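Side-chain contact in neural-cadherin (Drosophila melanogaster, PDB 3UBF), which mediates calcium-dependent, homophilic adhesion between cells as a transmembrane cadherin, of which this chain is a three-repeat piece of the ectodomain: residues Leu170-Leu173 / Asp174-Tyr177. Residues are numbered along the deposited sequence; the frame is centred on the assembly and turned at random.
Sequences LFQL and DMEY
The phenol oxygen of Tyr-177 accepts a nearly straight hydrogen bond from the backbone of Gln-172, with Gln-172 N to Tyr-177 OH at 2.8 Å. Water 1 lies in the plane of the tyrosine ring, 2.6 Å from the same OH, and gives a weak, long bond to Leu-170 O. Over one face of Tyr-177, near the rim, Phe-171 CD2 stands 3.6 Å from Tyr-177 CZ. The ring planes meet at 86°, a T-shaped stack with the phenylalanine giving the edge. Tyrosine suits this place because its ring packs in the buried interior while its OH reaches loop backbone; a phenylalanine here would probably leave the Gln-172 N-H without its acceptor and water 1 without the hydroxyl. Phenylalanine suits position 171 as a flat, buried, apolar ring that can offer this edge and also take a cation-pi contact from Arg-153. In both aromatic side chains CG lies beside the backbone N, anti to the carbonyl carbon.

The chain is here entering strand 176-185 of the second cadherin repeat in this fragment, a Greek-key beta-sandwich. A type II turn from Gln-172 to Met-175 reverses it, closed by Met-175 N to Gln-172 O at 3.2 Å, the donor lying well above the carbonyl plane. Asp-174 takes the left-handed third position (phi 65°), which aspartate tolerates better than most residues. Across the turn's base, the flexible, unbranched chains of Gln-172 and Met-175 let their CB atoms meet at 3.6 Å. Farther out, Tyr-177 is backbone hydrogen-bonded with Ile-205, and Phe-171 with Leu-119.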
ATOM      1  N   LEU A 170      -3.682  22.832 -26.444  1.00 45.17           N
ATOM      2  CA  LEU A 170      -3.828  21.447 -26.823  1.00 44.39           C
ATOM      3  C   LEU A 170      -2.682  20.603 -26.275  1.00 43.09           C
ATOM      4  O   LEU A 170      -1.625  21.121 -25.920  1.00 43.34           O
ATOM      5  CB  LEU A 170      -3.848  21.360 -28.355  1.00 45.77           C
ATOM      6  CG  LEU A 170      -4.912  22.195 -29.074  1.00 46.80           C
ATOM      7  CD1 LEU A 170      -4.661  22.195 -30.584  1.00 47.55           C
ATOM      8  CD2 LEU A 170      -6.298  21.669 -28.745  1.00 45.86           C
ATOM      9  N   PHE A 171      -2.902  19.299 -26.201  1.00 42.09           N
ATOM     10  CA  PHE A 171      -1.819  18.365 -25.940  1.00 41.34           C
ATOM     11  C   PHE A 171      -1.440  17.712 -27.272  1.00 42.81           C
ATOM     12  O   PHE A 171      -2.260  17.698 -28.211  1.00 43.21           O
ATOM     13  CB  PHE A 171      -2.227  17.345 -24.876  1.00 39.66           C
ATOM     14  CG  PHE A 171      -2.620  17.976 -23.564  1.00 38.08           C
ATOM     15  CD1 PHE A 171      -3.927  18.444 -23.358  1.00 37.49           C
ATOM     16  CD2 PHE A 171      -1.689  18.133 -22.544  1.00 35.58           C
ATOM     17  CE1 PHE A 171      -4.292  19.065 -22.159  1.00 34.69           C
ATOM     18  CE2 PHE A 171      -2.051  18.746 -21.338  1.00 35.13           C
ATOM     19  CZ  PHE A 171      -3.359  19.212 -21.150  1.00 34.40           C
ATOM     20  N   GLN A 172      -0.189  17.236 -27.353  1.00 43.48           N
ATOM     21  CA  GLN A 172       0.394  16.647 -28.568  1.00 45.19           C
ATOM     22  C   GLN A 172       0.240  15.133 -28.582  1.00 44.94           C
ATOM     23  O   GLN A 172       0.442  14.469 -27.570  1.00 43.75           O
ATOM     24  CB  GLN A 172       1.881  16.994 -28.675  1.00 45.97           C
ATOM     25  CG  GLN A 172       2.270  17.984 -29.766  1.00 50.65           C
ATOM     26  CD  GLN A 172       1.666  19.385 -29.574  1.00 55.08           C
ATOM     27  OE1 GLN A 172       1.204  20.015 -30.533  1.00 57.01           O
ATOM     28  NE2 GLN A 172       1.671  19.873 -28.333  1.00 55.03           N
ATOM     29  N   LEU A 173      -0.106  14.595 -29.743  1.00 46.59           N
ATOM     30  CA  LEU A 173      -0.221  13.161 -29.916  1.00 47.33           C
ATOM     31  C   LEU A 173       1.118  12.489 -29.601  1.00 48.05           C
ATOM     32  O   LEU A 173       2.179  13.008 -29.963  1.00 48.65           O
ATOM     33  CB  LEU A 173      -0.671  12.837 -31.341  1.00 48.85           C
ATOM     34  CG  LEU A 173      -0.925  11.381 -31.755  1.00 49.60           C
ATOM     35  CD1 LEU A 173      -1.849  10.641 -30.767  1.00 47.11           C
ATOM     36  CD2 LEU A 173      -1.470  11.325 -33.194  1.00 49.44           C
ATOM     37  N   ASP A 174       1.056  11.354 -28.898  1.00 47.97           N
ATOM     38  CA  ASP A 174       2.235  10.559 -28.560  1.00 48.65           C
ATOM     39  C   ASP A 174       3.201  11.284 -27.621  1.00 47.14           C
ATOM     40  O   ASP A 174       4.224  10.724 -27.268  1.00 47.46           O
ATOM     41  CB  ASP A 174       3.004  10.095 -29.826  1.00 51.53           C
ATOM     42  CG  ASP A 174       2.136   9.288 -30.812  1.00 55.76           C
ATOM     43  OD1 ASP A 174       1.399   8.374 -30.362  1.00 59.76           O
ATOM     44  OD2 ASP A 174       2.207   9.558 -32.044  1.00 59.01           O
ATOM     45  N   MET A 175       2.908  12.524 -27.235  1.00 45.93           N
ATOM     46  CA  MET A 175       3.800  13.242 -26.335  1.00 45.15           C
ATOM     47  C   MET A 175       3.606  12.789 -24.896  1.00 43.27           C
ATOM     48  O   MET A 175       2.472  12.631 -24.429  1.00 42.26           O
ATOM     49  CB  MET A 175       3.618  14.752 -26.435  1.00 45.54           C
ATOM     50  CG  MET A 175       4.698  15.536 -25.671  1.00 48.14           C
ATOM     51  SD  MET A 175       4.779  17.300 -26.096  1.00 55.79           S
ATOM     52  CE  MET A 175       5.542  17.907 -24.584  1.00 54.79           C
ATOM     53  N   GLU A 176       4.719  12.569 -24.200  1.00 42.59           N
ATOM     54  CA  GLU A 176       4.669  12.131 -22.813  1.00 40.88           C
ATOM     55  C   GLU A 176       4.767  13.303 -21.837  1.00 39.57           C
ATOM     56  O   GLU A 176       5.703  14.114 -21.900  1.00 40.34           O
ATOM     57  CB  GLU A 176       5.744  11.077 -22.504  1.00 41.15           C
ATOM     58  CG  GLU A 176       5.418  10.313 -21.221  1.00 41.30           C
ATOM     59  CD  GLU A 176       6.441   9.272 -20.799  1.00 43.38           C
ATOM     60  OE1 GLU A 176       7.661   9.444 -21.058  1.00 45.53           O
ATOM     61  OE2 GLU A 176       6.007   8.288 -20.161  1.00 42.58           O
ATOM     62  N   TYR A 177       3.792  13.376 -20.939  1.00 37.23           N
ATOM     63  CA  TYR A 177       3.776  14.374 -19.874  1.00 35.62           C
ATOM     64  C   TYR A 177       4.006  13.652 -18.546  1.00 34.49           C
ATOM     65  O   TYR A 177       3.219  12.771 -18.175  1.00 34.13           O
ATOM     66  CB  TYR A 177       2.451  15.146 -19.871  1.00 34.38           C
ATOM     67  CG  TYR A 177       2.129  15.761 -21.214  1.00 33.81           C
ATOM     68  CD1 TYR A 177       1.441  15.028 -22.191  1.00 32.54           C
ATOM     69  CD2 TYR A 177       2.498  17.077 -21.513  1.00 32.70           C
ATOM     70  CE1 TYR A 177       1.123  15.587 -23.423  1.00 33.33           C
ATOM     71  CE2 TYR A 177       2.190  17.651 -22.752  1.00 33.44           C
ATOM     72  CZ  TYR A 177       1.504  16.896 -23.701  1.00 34.21           C
ATOM     73  OH  TYR A 177       1.217  17.424 -24.936  1.00 35.45           O
TER
HETATM   74  O   HOH W   1       1.565  20.046 -25.053  1.00 21.25           O